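Local coordinates for putative lipoprotein (Campylobacter jejuni subsp. jejuni, PDB 2G5G) that binds heme cofacially as a dimer and probably serves in bacterial heme uptake or transport, at residues Ile30-Met35 / Gln60-Asn65; Ala66-Leu71 / Ile76-Ala81. One frame throughout, in Å; residues are numbered along the deposited sequence.

Contact 1: Ile30-Met35 / Gln60-Asn65; sequences ISFEDM and QVMIFN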
loop_
_atom_site.group_PDB
_atom_site.type_symbol
_atom_site.label_atom_id
_atom_site.label_comp_id
_atom_site.label_asym_id
_atom_site.label_seq_id
_atom_site.Cartn_x
_atom_site.Cartn_y
_atom_site.Cartn_z
ATOM N N ILE A 30 -2.681 -23.340 34.703
ATOM C CA ILE A 30 -4.058 -23.859 34.740
ATOM C C ILE A 30 -4.164 -24.977 33.707
ATOM O O ILE A 30 -3.550 -24.890 32.650
ATOM C CB ILE A 30 -5.112 -22.715 34.486
ATOM C CG1 ILE A 30 -6.549 -23.193 34.696
ATOM C CG2 ILE A 30 -4.988 -22.135 33.112
ATOM C CD1 ILE A 30 -7.615 -22.115 34.447
ATOM N N SER A 31 -4.900 -26.044 34.016
ATOM C CA SER A 31 -5.021 -27.123 33.038
ATOM C C SER A 31 -5.814 -26.649 31.832
ATOM O O SER A 31 -6.629 -25.747 31.949
ATOM C CB SER A 31 -5.659 -28.366 33.641
ATOM O OG SER A 31 -7.017 -28.140 33.921
ATOM N N PHE A 32 -5.527 -27.232 30.666
ATOM C CA PHE A 32 -6.333 -27.037 29.473
ATOM C C PHE A 32 -7.842 -27.221 29.762
ATOM O O PHE A 32 -8.624 -26.341 29.412
ATOM C CB PHE A 32 -5.836 -27.944 28.326
ATOM C CG PHE A 32 -6.602 -27.774 27.040
ATOM C CD1 PHE A 32 -6.124 -26.955 26.041
ATOM C CD2 PHE A 32 -7.810 -28.448 26.837
ATOM C CE1 PHE A 32 -6.833 -26.795 24.857
ATOM C CE2 PHE A 32 -8.522 -28.294 25.656
ATOM C CZ PHE A 32 -8.020 -27.465 24.661
ATOM N N GLU A 33 -8.229 -28.322 30.424
ATOM C CA GLU A 33 -9.637 -28.574 30.817
ATOM C C GLU A 33 -10.208 -27.430 31.684
ATOM O O GLU A 33 -11.302 -26.957 31.413
ATOM C CB GLU A 33 -9.760 -29.897 31.589
ATOM C CG GLU A 33 -10.760 -30.917 31.011
ATOM C CD GLU A 33 -10.883 -32.180 31.899
ATOM O OE1 GLU A 33 -10.487 -33.287 31.454
ATOM O OE2 GLU A 33 -11.369 -32.053 33.046
ATOM N N ASP A 34 -9.481 -27.020 32.734
ATOM C CA ASP A 34 -9.891 -25.876 33.571
ATOM C C ASP A 34 -9.974 -24.534 32.804
ATOM O O ASP A 34 -10.858 -23.726 33.094
ATOM C CB ASP A 34 -8.992 -25.720 34.806
ATOM C CG ASP A 34 -9.247 -26.807 35.865
ATOM O OD1 ASP A 34 -10.119 -27.698 35.668
ATOM O OD2 ASP A 34 -8.579 -26.759 36.898
HETATM N N MSE A 35 -9.091 -24.299 31.843
HETATM C CA MSE A 35 -9.224 -23.097 30.984
HETATM C C MSE A 35 -10.539 -23.179 30.179
HETATM O O MSE A 35 -11.302 -22.211 30.126
HETATM C CB MSE A 35 -8.042 -22.894 30.039
HETATM C CG MSE A 35 -8.175 -21.642 29.204
HETATM SE SE MSE A 35 -6.972 -21.525 27.738
HETATM C CE MSE A 35 -7.473 -23.086 26.641
ATOM N N GLN A 60 -5.414 -23.902 18.102
ATOM C CA GLN A 60 -6.739 -23.405 17.725
ATOM C C GLN A 60 -7.732 -24.557 17.558
ATOM O O GLN A 60 -8.845 -24.489 18.046
ATOM C CB GLN A 60 -6.645 -22.564 16.474
ATOM C CG GLN A 60 -5.790 -21.350 16.641
ATOM C CD GLN A 60 -5.200 -20.822 15.341
ATOM O OE1 GLN A 60 -5.650 -21.151 14.243
ATOM N NE2 GLN A 60 -4.176 -19.966 15.470
ATOM N N VAL A 61 -7.302 -25.630 16.901
ATOM C CA VAL A 61 -8.135 -26.821 16.715
ATOM C C VAL A 61 -8.493 -27.475 18.042
ATOM O O VAL A 61 -9.649 -27.835 18.262
ATOM C CB VAL A 61 -7.478 -27.827 15.690
ATOM C CG1 VAL A 61 -8.199 -29.186 15.679
ATOM C CG2 VAL A 61 -7.415 -27.220 14.314
HETATM N N MSE A 62 -7.521 -27.582 18.947
HETATM C CA MSE A 62 -7.746 -28.181 20.252
HETATM C C MSE A 62 -8.761 -27.397 21.066
HETATM O O MSE A 62 -9.673 -27.977 21.678
HETATM C CB MSE A 62 -6.429 -28.268 21.032
HETATM C CG MSE A 62 -5.432 -29.251 20.415
HETATM SE SE MSE A 62 -3.705 -29.157 21.373
HETATM C CE MSE A 62 -4.368 -29.297 23.193
ATOM N N ILE A 63 -8.588 -26.078 21.093
ATOM C CA ILE A 63 -9.489 -25.217 21.879
ATOM C C ILE A 63 -10.885 -25.256 21.212
ATOM O O ILE A 63 -11.881 -25.490 21.882
ATOM C CB ILE A 63 -8.980 -23.765 21.922
ATOM C CG1 ILE A 63 -7.627 -23.687 22.635
ATOM C CG2 ILE A 63 -10.053 -22.836 22.609
ATOM C CD1 ILE A 63 -6.873 -22.348 22.375
ATOM N N PHE A 64 -10.947 -25.010 19.907
ATOM C CA PHE A 64 -12.261 -25.071 19.235
ATOM C C PHE A 64 -12.978 -26.397 19.525
ATOM O O PHE A 64 -14.125 -26.398 19.963
ATOM C CB PHE A 64 -12.184 -24.777 17.731
ATOM C CG PHE A 64 -13.513 -24.919 17.004
ATOM C CD1 PHE A 64 -13.763 -26.046 16.227
ATOM C CD2 PHE A 64 -14.527 -23.963 17.138
ATOM C CE1 PHE A 64 -14.980 -26.213 15.571
ATOM C CE2 PHE A 64 -15.760 -24.129 16.488
ATOM C CZ PHE A 64 -15.981 -25.251 15.690
ATOM N N ASN A 65 -12.296 -27.515 19.297
ATOM C CA ASN A 65 -12.906 -28.826 19.498
ATOM C C ASN A 65 -13.475 -28.980 20.892
ATOM O O ASN A 65 -14.557 -29.550 21.045
ATOM C CB ASN A 65 -11.901 -29.964 19.254
ATOM C CG ASN A 65 -11.714 -30.317 17.772
ATOM O OD1 ASN A 65 -12.359 -29.787 16.865
ATOM N ND2 ASN A 65 -10.803 -31.232 17.537
#
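Met-35 N donates to Ser-31 O at 2.9 Å, the first-turn backbone bond of the short helix that carries both Met-35 and Phe-32 against Met-62 and Ile-63 of 60-65. The same turn is closed at its start by Ser-31, the N-cap, whose OG accepts from Asp-34 N at 3.0 Å in a bond of 162°. No hydrogen bond crosses between the segments; what joins them is packing of Phe-32 and Met-35 on Met-62 and Ile-63. With CG anti to the backbone N (chi1 -178°), the Phe-32 ring reaches across end-on and meets the other helix with its edge. Its CZ lies 3.4 Å from Met-62 O and 3.9 Å from Ile-63 CA, while Ile-63 N sits in the ring plane. The rim thus abuts the helix backbone itself, and two side chains close around the CE1 corner: the terminal methyl CE of Met-62 and CG1 of Ile-63 each come to 3.9 Å from Phe-32 CE1. Met-62, a selenomethionine, manages this through a bend at its last torsion (chi3 49°) that points CE at the CD1-CE1 side of the ring, from off its plane. Met-35, also selenomethionine and likewise bent at its end, sends CE to 4.1 Å from Ile-63 CG1, the two side chains crossing at about a right angle. Phe-32 and Met-35 thus both touch CG1 of Ile-63. Met-35 also rests on Ile-21, Tyr-260 and Leu-262 of the sheet, while Met-62 touches Phe-19. The whole illustrates helix-helix packing in an alpha/beta fold: an N-capped helix start leans on the flank of helix 54-73, with strand 44-49 lying between the two helices along the chain.

Contact 2: Ala66-Leu71 / Ile76-Ala81; sequences ALEGNL and INFDVA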
loop_
_atom_site.group_PDB
_atom_site.type_symbol
_atom_site.label_atom_id
_atom_site.label_comp_id
_atom_site.label_asym_id
_atom_site.label_seq_id
_atom_site.Cartn_x
_atom_site.Cartn_y
_atom_site.Cartn_z
ATOM N N ALA A 66 -12.755 -28.528 21.929
ATOM C CA ALA A 66 -13.256 -28.766 23.292
ATOM C C ALA A 66 -14.495 -27.904 23.568
ATOM O O ALA A 66 -15.444 -28.326 24.267
ATOM C CB ALA A 66 -12.167 -28.516 24.344
ATOM N N LEU A 67 -14.487 -26.690 23.030
ATOM C CA LEU A 67 -15.596 -25.778 23.302
ATOM C C LEU A 67 -16.833 -26.237 22.521
ATOM O O LEU A 67 -17.924 -26.223 23.061
ATOM C CB LEU A 67 -15.229 -24.358 22.886
ATOM C CG LEU A 67 -14.102 -23.607 23.611
ATOM C CD1 LEU A 67 -13.743 -22.380 22.771
ATOM C CD2 LEU A 67 -14.541 -23.158 24.958
ATOM N N GLU A 68 -16.628 -26.606 21.260
ATOM C CA GLU A 68 -17.686 -27.059 20.323
ATOM C C GLU A 68 -18.403 -28.282 20.856
ATOM O O GLU A 68 -19.638 -28.337 20.837
ATOM C CB GLU A 68 -17.104 -27.331 18.913
ATOM C CG GLU A 68 -18.028 -28.067 17.873
ATOM C CD GLU A 68 -19.304 -27.305 17.586
ATOM O OE1 GLU A 68 -19.402 -26.126 18.030
ATOM O OE2 GLU A 68 -20.207 -27.882 16.921
ATOM N N GLY A 69 -17.621 -29.249 21.333
ATOM C CA GLY A 69 -18.163 -30.493 21.879
ATOM C C GLY A 69 -19.055 -30.243 23.078
ATOM O O GLY A 69 -20.188 -30.760 23.173
ATOM N N ASN A 70 -18.577 -29.439 24.013
ATOM C CA ASN A 70 -19.387 -29.124 25.176
ATOM C C ASN A 70 -20.671 -28.364 24.810
ATOM O O ASN A 70 -21.731 -28.676 25.309
ATOM C CB ASN A 70 -18.590 -28.321 26.206
ATOM C CG ASN A 70 -19.443 -27.916 27.384
ATOM O OD1 ASN A 70 -19.516 -28.632 28.389
ATOM N ND2 ASN A 70 -20.133 -26.785 27.255
ATOM N N LEU A 71 -20.555 -27.361 23.951
ATOM C CA LEU A 71 -21.702 -26.501 23.666
ATOM C C LEU A 71 -22.751 -27.203 22.800
ATOM O O LEU A 71 -23.956 -27.111 23.056
ATOM C CB LEU A 71 -21.221 -25.211 23.041
ATOM C CG LEU A 71 -20.430 -24.380 24.075
ATOM C CD1 LEU A 71 -19.717 -23.262 23.342
ATOM C CD2 LEU A 71 -21.284 -23.900 25.317
ATOM N N ILE A 76 -26.287 -25.397 22.840
ATOM C CA ILE A 76 -25.986 -23.968 22.870
ATOM C C ILE A 76 -25.280 -23.620 21.553
ATOM O O ILE A 76 -24.260 -24.248 21.218
ATOM C CB ILE A 76 -25.123 -23.628 24.089
ATOM C CG1 ILE A 76 -25.926 -23.892 25.377
ATOM C CG2 ILE A 76 -24.647 -22.171 24.019
ATOM C CD1 ILE A 76 -25.089 -23.895 26.630
ATOM N N ASN A 77 -25.837 -22.663 20.796
ATOM C CA ASN A 77 -25.250 -22.194 19.539
ATOM C C ASN A 77 -23.839 -21.650 19.789
ATOM O O ASN A 77 -23.614 -20.977 20.791
ATOM C CB ASN A 77 -26.059 -21.055 18.907
ATOM C CG ASN A 77 -27.369 -21.507 18.307
ATOM O OD1 ASN A 77 -27.526 -22.660 17.934
ATOM N ND2 ASN A 77 -28.319 -20.576 18.201
ATOM N N PHE A 78 -22.926 -21.916 18.861
ATOM C CA PHE A 78 -21.557 -21.407 19.002
ATOM C C PHE A 78 -20.962 -21.150 17.640
ATOM O O PHE A 78 -20.795 -22.099 16.836
ATOM C CB PHE A 78 -20.693 -22.429 19.764
ATOM C CG PHE A 78 -19.246 -22.028 19.916
ATOM C CD1 PHE A 78 -18.226 -22.913 19.556
ATOM C CD2 PHE A 78 -18.905 -20.790 20.470
ATOM C CE1 PHE A 78 -16.886 -22.564 19.729
ATOM C CE2 PHE A 78 -17.544 -20.432 20.644
ATOM C CZ PHE A 78 -16.557 -21.319 20.290
ATOM N N ASP A 79 -20.622 -19.882 17.381
ATOM C CA ASP A 79 -20.106 -19.458 16.064
ATOM C C ASP A 79 -18.661 -18.960 16.097
ATOM O O ASP A 79 -18.166 -18.677 17.170
ATOM C CB ASP A 79 -20.997 -18.383 15.490
ATOM C CG ASP A 79 -22.420 -18.882 15.247
ATOM O OD1 ASP A 79 -22.584 -20.083 14.931
ATOM O OD2 ASP A 79 -23.363 -18.083 15.400
ATOM N N VAL A 80 -18.010 -18.860 14.930
ATOM C CA VAL A 80 -16.602 -18.434 14.822
ATOM C C VAL A 80 -16.439 -17.271 13.848
ATOM O O VAL A 80 -16.809 -17.365 12.679
ATOM C CB VAL A 80 -15.665 -19.595 14.428
ATOM C CG1 VAL A 80 -14.208 -19.094 14.232
ATOM C CG2 VAL A 80 -15.688 -20.658 15.489
ATOM N N ALA A 81 -15.929 -16.152 14.361
ATOM C CA ALA A 81 -15.663 -14.983 13.532
ATOM C C ALA A 81 -14.187 -15.022 13.146
ATOM O O ALA A 81 -13.339 -15.469 13.917
ATOM C CB ALA A 81 -15.988 -13.685 14.318
HETATM O O HOH W 1 -21.753 -25.020 17.344
#
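The ring of Phe-78 carries Leu-71 CD1 on one face, 3.6 Å above the plane and offset toward the rim, a CH-pi contact, while Glu-68 OE1 lies in plane at its edge, 3.7 Å from CD1 of the ring. The Glu-68 carboxylate is nearly coplanar with the ring, their planes 22° apart. A third neighbour, Leu-67, comes in obliquely, its CD1 3.9 Å from Phe-78 CZ. The ring gets there because CG stands anti to the backbone N (chi1 178°), which carries it across toward helix 66-71. Leu-71 works with both branches: besides CD1 on the ring, its CD2 packs 4.0 Å from CG2 of Ile-76, so one leucine bridges the turn residue and the phenylalanine. The backbone adds one bond across the connection, Ile-76 N donating to Leu-71 O at 2.9 Å and 161°. Water 1 lies between helix and strand, 2.7 Å from Glu-68 OE1 and 3.1 Å from Phe-78 O; it is placed to donate to either, but has more acceptors within reach than protons, so which bonds form at once is left open. Glu-68 OE2 accepts from Lys-134 N, and Phe-78 O is bonded to Ser-135 OG, which holds this side to the stretch leading into strand 137-141. Helix and strand run nearly antiparallel, joined by a short connection, as in the alpha-to-beta links of an alpha/beta fold. The ring is used in two ways: aliphatic hydrogens meet its electron-rich face, and the carboxylate, if ionised, probably gains from the slightly positive hydrogens at its edge.

Contacts 1 and 2 follow one another along the chain, the first closing before the second opens, and their centres lie 12 Å apart on the same side of the chain's centre. Helix 54-73 is common to both: its middle receives helix 32-39, and its last turns pack on strand 78-82 of the mixed sheet. Packing continues between them, with Phe-64 CE2 3.6 Å from Val-80 CG2 and Phe-32 CE2 3.9 Å from Ala-66 CB. One helix therefore joins a neighbouring helix to a strand through largely apolar packing within the ChaN fold. None of the residues seen lining the heme pocket belongs to either contact, which are plain structural packing of the fold.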